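Local structure of lipopolysaccharide biosynthesis protein wbpB (Thermus thermophilus, 3O9Z) at residues Glu51-Glu55 with Pro56-Glu60; Ile89-Ala92 with Leu93-Gly96; Arg114-Glu117 with Leu118-Arg121. The protein is an NAD-dependent dehydrogenase that takes part in making 2,3-diacetamido-2,3-dideoxy-D-mannuronic acid, and here holds NAD and alpha-ketoglutarate. All blocks are in the same frame, centred on the assembly; numbering follows the deposited sequence. Where two conformers were deposited one is given.

Interaction 1: Glu51-Glu55 with Pro56-Glu60; sequences EFFTE and PEAFE. With NAD (nicotinamide-adenine-dinucleotide), chain Q.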
loop_
_atom_site.group_PDB
_atom_site.type_symbol
_atom_site.label_atom_id
_atom_site.label_comp_id
_atom_site.label_asym_id
_atom_site.label_seq_id
_atom_site.Cartn_x
_atom_site.Cartn_y
_atom_site.Cartn_z
ATOM N N GLU A 51 -10.035 -16.261 11.325
ATOM C CA GLU A 51 -9.655 -16.131 9.938
ATOM C C GLU A 51 -9.164 -14.690 9.709
ATOM O O GLU A 51 -9.560 -13.765 10.421
ATOM C CB GLU A 51 -10.775 -16.443 8.922
ATOM C CG GLU A 51 -11.377 -17.858 8.914
ATOM C CD GLU A 51 -10.425 -19.020 8.750
ATOM O OE1 GLU A 51 -10.704 -20.059 9.392
ATOM O OE2 GLU A 51 -9.479 -18.920 7.935
ATOM N N PHE A 52 -8.398 -14.492 8.644
ATOM C CA PHE A 52 -7.841 -13.170 8.377
ATOM C C PHE A 52 -7.803 -12.916 6.876
ATOM O O PHE A 52 -7.443 -13.799 6.084
ATOM C CB PHE A 52 -6.426 -12.995 8.987
ATOM C CG PHE A 52 -5.818 -11.647 8.661
ATOM C CD1 PHE A 52 -6.272 -10.519 9.348
ATOM C CD2 PHE A 52 -4.981 -11.466 7.555
ATOM C CE1 PHE A 52 -5.802 -9.260 9.028
ATOM C CE2 PHE A 52 -4.488 -10.190 7.225
ATOM C CZ PHE A 52 -4.920 -9.092 7.964
ATOM N N PHE A 53 -8.197 -11.719 6.447
ATOM C CA PHE A 53 -8.218 -11.325 5.066
ATOM C C PHE A 53 -7.557 -9.962 4.879
ATOM O O PHE A 53 -7.765 -9.082 5.748
ATOM C CB PHE A 53 -9.692 -11.210 4.575
ATOM C CG PHE A 53 -10.406 -12.538 4.632
ATOM C CD1 PHE A 53 -10.450 -13.326 3.498
ATOM C CD2 PHE A 53 -10.959 -12.955 5.840
ATOM C CE1 PHE A 53 -11.064 -14.595 3.570
ATOM C CE2 PHE A 53 -11.554 -14.250 5.920
ATOM C CZ PHE A 53 -11.559 -15.036 4.770
ATOM N N THR A 54 -6.833 -9.802 3.776
ATOM C CA THR A 54 -6.385 -8.481 3.348
ATOM C C THR A 54 -7.281 -7.860 2.261
ATOM O O THR A 54 -7.219 -6.648 2.046
ATOM C CB THR A 54 -4.938 -8.527 2.785
ATOM O OG1 THR A 54 -4.924 -9.432 1.670
ATOM C CG2 THR A 54 -3.937 -8.944 3.863
ATOM N N GLU A 55 -8.095 -8.654 1.557
ATOM C CA GLU A 55 -8.896 -8.166 0.426
ATOM C C GLU A 55 -10.369 -8.106 0.886
ATOM O O GLU A 55 -10.972 -9.112 1.294
ATOM C CB GLU A 55 -8.862 -9.170 -0.750
ATOM C CG GLU A 55 -7.423 -9.617 -1.050
ATOM C CD GLU A 55 -6.501 -8.465 -1.338
ATOM O OE1 GLU A 55 -5.363 -8.478 -0.826
ATOM O OE2 GLU A 55 -6.874 -7.525 -2.053
ATOM N N PRO A 56 -10.932 -6.889 0.907
ATOM C CA PRO A 56 -12.332 -6.782 1.327
ATOM C C PRO A 56 -13.279 -7.718 0.554
ATOM O O PRO A 56 -14.206 -8.190 1.176
ATOM C CB PRO A 56 -12.649 -5.305 1.032
ATOM C CG PRO A 56 -11.309 -4.614 1.277
ATOM C CD PRO A 56 -10.326 -5.573 0.617
ATOM N N GLU A 57 -13.045 -7.911 -0.731
ATOM C CA GLU A 57 -13.942 -8.736 -1.581
ATOM C C GLU A 57 -13.895 -10.160 -1.102
ATOM O O GLU A 57 -14.925 -10.844 -1.031
ATOM C CB GLU A 57 -13.591 -8.637 -3.063
ATOM C CG GLU A 57 -13.556 -7.173 -3.623
ATOM C CD GLU A 57 -12.164 -6.568 -3.647
ATOM O OE1 GLU A 57 -11.793 -6.002 -4.680
ATOM O OE2 GLU A 57 -11.419 -6.748 -2.645
ATOM N N ALA A 58 -12.703 -10.626 -0.713
ATOM C CA ALA A 58 -12.603 -11.987 -0.205
ATOM C C ALA A 58 -13.205 -12.159 1.179
ATOM O O ALA A 58 -13.850 -13.170 1.488
ATOM C CB ALA A 58 -11.109 -12.436 -0.162
ATOM N N PHE A 59 -13.028 -11.168 2.069
ATOM C CA PHE A 59 -13.629 -11.198 3.378
ATOM C C PHE A 59 -15.174 -11.205 3.222
ATOM O O PHE A 59 -15.795 -12.021 3.865
ATOM C CB PHE A 59 -13.236 -9.848 4.004
ATOM C CG PHE A 59 -13.780 -9.576 5.378
ATOM C CD1 PHE A 59 -13.395 -10.224 6.536
ATOM C CD2 PHE A 59 -14.699 -8.522 5.516
ATOM C CE1 PHE A 59 -13.822 -9.867 7.819
ATOM C CE2 PHE A 59 -15.141 -8.150 6.771
ATOM C CZ PHE A 59 -14.754 -8.775 7.942
ATOM N N GLU A 60 -15.691 -10.408 2.297
ATOM C CA GLU A 60 -17.156 -10.398 2.069
ATOM C C GLU A 60 -17.625 -11.779 1.575
ATOM O O GLU A 60 -18.656 -12.255 2.088
ATOM C CB GLU A 60 -17.501 -9.306 1.045
ATOM C CG GLU A 60 -18.999 -9.082 0.871
ATOM C CD GLU A 60 -19.292 -7.776 0.197
ATOM O OE1 GLU A 60 -20.426 -7.284 0.364
ATOM O OE2 GLU A 60 -18.471 -7.314 -0.652
HETATM P PA NAD Q . -1.142 -5.636 -12.810
HETATM O O1A NAD Q . -0.490 -4.752 -13.856
HETATM O O2A NAD Q . -0.369 -5.825 -11.419
HETATM O O5B NAD Q . -2.549 -4.859 -12.708
HETATM C C5B NAD Q . -2.855 -4.712 -11.331
HETATM C C4B NAD Q . -4.113 -3.914 -11.012
HETATM O O4B NAD Q . -5.080 -4.634 -10.231
HETATM C C3B NAD Q . -3.175 -3.275 -9.964
HETATM O O3B NAD Q . -3.102 -1.841 -10.045
HETATM C C2B NAD Q . -3.748 -3.521 -8.557
HETATM O O2B NAD Q . -3.679 -2.224 -7.937
HETATM C C1B NAD Q . -5.187 -3.950 -8.957
HETATM N N9A NAD Q . -5.935 -4.499 -7.814
HETATM C C8A NAD Q . -5.462 -5.084 -6.660
HETATM N N7A NAD Q . -6.461 -5.244 -5.820
HETATM C C5A NAD Q . -7.639 -4.901 -6.420
HETATM C C6A NAD Q . -9.001 -4.866 -6.002
HETATM N N6A NAD Q . -9.399 -5.437 -4.804
HETATM N N1A NAD Q . -9.890 -4.427 -6.896
HETATM C C2A NAD Q . -9.520 -4.073 -8.124
HETATM N N3A NAD Q . -8.263 -3.939 -8.491
HETATM C C4A NAD Q . -7.299 -4.375 -7.679
HETATM O O3 NAD Q . -1.310 -7.094 -13.466
HETATM P PN NAD Q . -2.113 -7.285 -14.849
HETATM O O1N NAD Q . -1.123 -7.857 -15.896
HETATM O O2N NAD Q . -2.894 -6.052 -15.348
HETATM O O5D NAD Q . -2.996 -8.636 -14.683
HETATM C C5D NAD Q . -4.360 -8.256 -14.760
HETATM C C4D NAD Q . -5.245 -9.482 -14.974
HETATM O O4D NAD Q . -5.197 -9.658 -16.393
HETATM C C3D NAD Q . -4.760 -10.801 -14.318
HETATM O O3D NAD Q . -5.881 -11.671 -14.105
HETATM C C2D NAD Q . -3.887 -11.456 -15.412
HETATM O O2D NAD Q . -3.909 -12.894 -15.375
HETATM C C1D NAD Q . -4.635 -10.958 -16.671
HETATM N N1N NAD Q . -3.754 -10.783 -17.825
HETATM C C2N NAD Q . -4.217 -11.236 -18.976
HETATM C C3N NAD Q . -3.437 -11.110 -20.123
HETATM C C7N NAD Q . -3.958 -11.615 -21.411
HETATM O O7N NAD Q . -5.154 -11.806 -21.588
HETATM N N7N NAD Q . -3.066 -11.809 -22.396
HETATM C C4N NAD Q . -2.179 -10.487 -20.045
HETATM C C5N NAD Q . -1.760 -10.018 -18.810
HETATM C C6N NAD Q . -2.585 -10.175 -17.708
HETATM O O HOH W 1 -8.824 -5.812 -2.655
#
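Phe53 lays one face of its ring against the backbone of Phe59, whose CA sits 3.9 Å from the ring centroid in a CH-pi contact. The two rings meet obliquely, with Phe53 CD2 reaching the edge of the Phe59 ring at CD1, 3.7 Å away. Ala58 brings its CB to the CD1 side of the Phe53 ring, 3.8 Å from CD1, a small apolar contact. With CG anti to its own carbonyl carbon (chi1 -63°), Phe53 swings over the first helical turn, while Phe59, its CG anti to the backbone N, turns inward to Ala32 and Leu34 of the Rossmann sheet. In place of Phe53, an alanine is likely to leave Phe59 CA and Ala58 CB without their aromatic neighbour.

Glu55 is the N-cap of helix 56-68; its carbonyl O takes the Phe59 N-H at 3.0 Å, an almost straight bond. Pro56, lacking an N-H, fits the first turn, where no acceptor is needed for one. Thr54 OG1 donates to Glu55 OE1 at 2.7 Å and steadies that carboxylate, whose OE2 shares a water with Glu57 OE2. Glu57 OE1, also held by Gln88 of the second subunit, accepts from adenine N6A of that subunit's NAD; the 2.5 Å length is unusually short and uncertain. The water, donating to both acids, probably eases repulsion between Glu55 OE2 and Glu57 OE2, 4.6 Å apart.

Interaction 2: Ile89-Ala92 with Leu93-Gly96; sequences IRMA and LRLG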
loop_
_atom_site.group_PDB
_atom_site.type_symbol
_atom_site.label_atom_id
_atom_site.label_comp_id
_atom_site.label_asym_id
_atom_site.label_seq_id
_atom_site.Cartn_x
_atom_site.Cartn_y
_atom_site.Cartn_z
ATOM N N ILE A 89 -20.486 -0.611 6.826
ATOM C CA ILE A 89 -21.811 -0.836 7.390
ATOM C C ILE A 89 -22.760 -1.318 6.266
ATOM O O ILE A 89 -23.469 -2.289 6.531
ATOM C CB ILE A 89 -22.344 0.472 7.980
ATOM C CG1 ILE A 89 -21.565 0.893 9.246
ATOM C CG2 ILE A 89 -23.844 0.299 8.287
ATOM C CD1 ILE A 89 -21.698 2.420 9.508
ATOM N N ARG A 90 -22.656 -0.823 5.036
ATOM C CA ARG A 90 -23.522 -1.361 3.945
ATOM C C ARG A 90 -23.147 -2.845 3.758
ATOM O O ARG A 90 -24.023 -3.682 3.482
ATOM C CB ARG A 90 -23.265 -0.617 2.641
ATOM C CG ARG A 90 -23.758 0.830 2.694
ATOM C CD ARG A 90 -25.174 1.005 2.283
ATOM N NE ARG A 90 -25.453 0.461 0.953
ATOM C CZ ARG A 90 -25.528 1.172 -0.173
ATOM N NH1 ARG A 90 -25.826 0.557 -1.310
ATOM N NH2 ARG A 90 -25.361 2.492 -0.216
ATOM N N MET A 91 -21.871 -3.218 3.878
ATOM C CA MET A 91 -21.462 -4.613 3.709
ATOM C C MET A 91 -22.063 -5.464 4.826
ATOM O O MET A 91 -22.605 -6.566 4.560
ATOM C CB MET A 91 -19.928 -4.685 3.743
ATOM C CG MET A 91 -19.329 -6.111 3.801
ATOM S SD MET A 91 -17.499 -6.125 3.451
ATOM C CE MET A 91 -16.773 -5.211 4.824
ATOM N N ALA A 92 -21.942 -5.038 6.085
ATOM C CA ALA A 92 -22.506 -5.755 7.212
ATOM C C ALA A 92 -23.998 -6.039 6.888
ATOM O O ALA A 92 -24.456 -7.201 6.977
ATOM C CB ALA A 92 -22.394 -4.949 8.506
ATOM N N LEU A 93 -24.714 -4.994 6.523
ATOM C CA LEU A 93 -26.172 -5.148 6.378
ATOM C C LEU A 93 -26.476 -6.123 5.249
ATOM O O LEU A 93 -27.457 -6.904 5.319
ATOM C CB LEU A 93 -26.886 -3.799 6.206
ATOM C CG LEU A 93 -26.689 -2.721 7.271
ATOM C CD1 LEU A 93 -27.458 -1.459 6.913
ATOM C CD2 LEU A 93 -27.041 -3.221 8.667
ATOM N N ARG A 94 -25.819 -5.972 4.101
ATOM C CA ARG A 94 -26.080 -6.901 3.004
ATOM C C ARG A 94 -25.741 -8.343 3.289
ATOM O O ARG A 94 -26.348 -9.228 2.675
ATOM C CB ARG A 94 -25.547 -6.453 1.627
ATOM C CG ARG A 94 -24.058 -6.784 1.342
ATOM C CD ARG A 94 -23.603 -6.438 -0.077
ATOM N NE ARG A 94 -23.616 -4.989 -0.329
ATOM C CZ ARG A 94 -22.573 -4.179 -0.115
ATOM N NH1 ARG A 94 -22.723 -2.881 -0.314
ATOM N NH2 ARG A 94 -21.392 -4.656 0.256
ATOM N N LEU A 95 -24.820 -8.570 4.219
ATOM C CA LEU A 95 -24.392 -9.895 4.705
ATOM C C LEU A 95 -25.307 -10.406 5.805
ATOM O O LEU A 95 -25.152 -11.526 6.286
ATOM C CB LEU A 95 -22.950 -9.866 5.261
ATOM C CG LEU A 95 -21.829 -9.700 4.226
ATOM C CD1 LEU A 95 -20.519 -9.370 4.925
ATOM C CD2 LEU A 95 -21.654 -10.984 3.475
ATOM N N GLY A 96 -26.328 -9.621 6.150
ATOM C CA GLY A 96 -27.205 -10.088 7.216
ATOM C C GLY A 96 -26.644 -10.017 8.609
ATOM O O GLY A 96 -27.070 -10.721 9.505
#
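Arg94 sets CG between its backbone N and carbonyl carbon (chi1 84°) and bends again at chi3, which folds the guanidinium back along the helix onto the preceding turn. One face of that group then lies over Arg90 O, and NH2 comes 3.5 Å from Met91 CA. Met91, with CG anti to the backbone N (chi1 171°), sets that methylene beside Leu95, CG 3.6 Å from CD1. On another side of the helix Ile89 CG2 meets Leu93 CD1 at 4.2 Å, two branched apolar chains suited to the cover of helix 109-122.

This is the C-terminal end of helix 85-94 in a beta-alpha-beta unit of the Rossmann fold, closed by a Schellman motif. Arg94 N donates to Arg90 O at 3.0 Å, Leu95 N to Met91 O at 3.0 Å and more weakly to Ala92 O, and Gly96 N to Leu93 O. Gly96 takes a positive phi (74°), where a CB would press on the carbonyl O before it.

Acids and a tyrosine hydroxyl take the arginine ends: Arg94 pairs with Glu60 and with Glu64 of the second subunit, while Arg90 bonds to Tyr86 OH and pairs with Glu64 and Asp65 of that subunit.

Interaction 3: Arg114-Glu117 with Leu118-Arg121; sequences RLKE and LEAR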
loop_
_atom_site.group_PDB
_atom_site.type_symbol
_atom_site.label_atom_id
_atom_site.label_comp_id
_atom_site.label_asym_id
_atom_site.label_seq_id
_atom_site.Cartn_x
_atom_site.Cartn_y
_atom_site.Cartn_z
ATOM N N ARG A 114 -29.503 7.054 4.111
ATOM C CA ARG A 114 -29.504 5.857 3.293
ATOM C C ARG A 114 -29.417 4.648 4.196
ATOM O O ARG A 114 -30.068 3.614 3.941
ATOM C CB ARG A 114 -28.360 5.878 2.273
ATOM C CG ARG A 114 -28.320 6.963 1.224
ATOM C CD ARG A 114 -29.371 6.821 0.129
ATOM N NE ARG A 114 -29.662 8.130 -0.467
ATOM C CZ ARG A 114 -30.435 8.327 -1.532
ATOM N NH1 ARG A 114 -31.008 7.299 -2.146
ATOM N NH2 ARG A 114 -30.634 9.557 -1.991
ATOM N N LEU A 115 -28.624 4.699 5.273
ATOM C CA LEU A 115 -28.592 3.643 6.262
ATOM C C LEU A 115 -29.908 3.333 6.948
ATOM O O LEU A 115 -30.229 2.172 7.154
ATOM C CB LEU A 115 -27.425 3.795 7.272
ATOM C CG LEU A 115 -25.984 3.766 6.773
ATOM C CD1 LEU A 115 -25.117 3.863 8.071
ATOM C CD2 LEU A 115 -25.742 2.413 6.055
ATOM N N LYS A 116 -30.718 4.370 7.160
ATOM C CA LYS A 116 -32.058 4.139 7.680
ATOM C C LYS A 116 -32.876 3.294 6.690
ATOM O O LYS A 116 -33.525 2.336 7.062
ATOM C CB LYS A 116 -32.717 5.497 7.970
ATOM C CG LYS A 116 -32.149 6.216 9.186
ATOM C CD LYS A 116 -32.506 5.528 10.488
ATOM C CE LYS A 116 -33.955 5.826 10.884
ATOM N NZ LYS A 116 -34.274 5.318 12.254
ATOM N N GLU A 117 -32.762 3.624 5.405
ATOM C CA GLU A 117 -33.489 2.849 4.375
ATOM C C GLU A 117 -33.015 1.395 4.394
ATOM O O GLU A 117 -33.804 0.459 4.179
ATOM C CB GLU A 117 -33.267 3.474 2.989
ATOM C CG GLU A 117 -33.988 4.815 2.854
ATOM C CD GLU A 117 -33.736 5.512 1.529
ATOM O OE1 GLU A 117 -33.064 4.929 0.645
ATOM O OE2 GLU A 117 -34.252 6.641 1.365
ATOM N N LEU A 118 -31.705 1.184 4.560
ATOM C CA LEU A 118 -31.159 -0.149 4.369
ATOM C C LEU A 118 -31.413 -0.984 5.625
ATOM O O LEU A 118 -31.555 -2.217 5.575
ATOM C CB LEU A 118 -29.664 -0.026 4.035
ATOM C CG LEU A 118 -29.426 0.416 2.587
ATOM C CD1 LEU A 118 -27.962 0.824 2.320
ATOM C CD2 LEU A 118 -29.870 -0.715 1.661
ATOM N N GLU A 119 -31.547 -0.334 6.770
ATOM C CA GLU A 119 -31.951 -1.030 8.001
ATOM C C GLU A 119 -33.394 -1.568 7.773
ATOM O O GLU A 119 -33.685 -2.681 8.183
ATOM C CB GLU A 119 -32.043 -0.033 9.162
ATOM C CG GLU A 119 -30.722 0.232 9.922
ATOM C CD GLU A 119 -30.946 0.920 11.276
ATOM O OE1 GLU A 119 -32.010 1.575 11.490
ATOM O OE2 GLU A 119 -30.085 0.771 12.163
ATOM N N ALA A 120 -34.259 -0.769 7.158
ATOM C CA ALA A 120 -35.622 -1.202 6.812
ATOM C C ALA A 120 -35.673 -2.321 5.791
ATOM O O ALA A 120 -36.503 -3.240 5.877
ATOM C CB ALA A 120 -36.450 -0.022 6.343
ATOM N N ARG A 121 -34.779 -2.283 4.808
ATOM C CA ARG A 121 -34.766 -3.343 3.806
ATOM C C ARG A 121 -34.271 -4.654 4.383
ATOM O O ARG A 121 -34.771 -5.728 3.995
ATOM C CB ARG A 121 -33.929 -2.955 2.595
ATOM C CG ARG A 121 -33.618 -4.151 1.696
ATOM C CD ARG A 121 -32.901 -3.677 0.444
ATOM N NE ARG A 121 -33.683 -2.640 -0.227
ATOM C CZ ARG A 121 -33.168 -1.753 -1.071
ATOM N NH1 ARG A 121 -31.870 -1.789 -1.342
ATOM N NH2 ARG A 121 -33.947 -0.842 -1.644
HETATM O O HOH W 2 -32.769 3.051 13.463
#
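Lys116 and Glu119, one helical turn apart, are joined through a water on the surface of helix 109-122, the crossover helix between strands 98-101 and 126-128 in a beta-alpha-beta unit of the Rossmann fold. Their charged ends do not touch directly: Lys116 NZ and Glu119 OE1 stand 4.4 Å apart, beyond a salt bridge. The water fills the role of go-between, accepting from Lys116 NZ at 3.0 Å and donating to Glu119 OE1 at 2.6 Å. Lys116 can reach it because the bends at chi2 and chi3 (-70° and -77°) steer its outward-running chain toward the water, whereas Glu119 runs extended beyond CG.

Each end also has a firmer partner. Lys116 NZ forms a salt bridge with Asp282, at the start of helix 281-294, and Glu119 OE2 takes both Val126 N and Arg125 NE. A long, flexible lysine and a two-oxygen carboxylate thus suit their places: the acid serves the water with one oxygen and strand 126-128 with the other.

The backbone acceptors are used in regular i to i+4 order. Leu115 O receives Glu119 N at 2.9 Å and, weakly, Leu118 N, whose main bond goes to Arg114 O at 3.0 Å. Lys116 O is met by Ala120 N, and Glu117 O by Arg121 N. Leu115 and Leu118 give the helix its apolar side toward helix 85-94, as expected of leucines on an amphipathic helix. Arg121, by contrast, sends its guanidinium to Asp68 of the second subunit, adding a charge pair to that interface. On the apolar side, Leu118 lies back over the preceding turn, its CG 3.5 Å from Arg114 O.

From the N terminus the three contacts come in series; none nests in or crosses another, and each closes just a turn of chain. Interaction 1 joins strand 51-53 to the start of helix 56-68, interaction 2 ends helix 85-94, and interaction 3 lies within helix 109-122. Interactions 1 and 2 touch through a salt bridge from Glu60 to Arg94 and through the backbone of Glu60 against Leu95. Interactions 2 and 3 meet where Ile89 packs on Leu115 and Leu93 on Leu118. Interactions 1 and 3 remain apart, their nearest atoms about 11 Å from each other, so helix 85-94 links its two neighbours within the Rossmann domain.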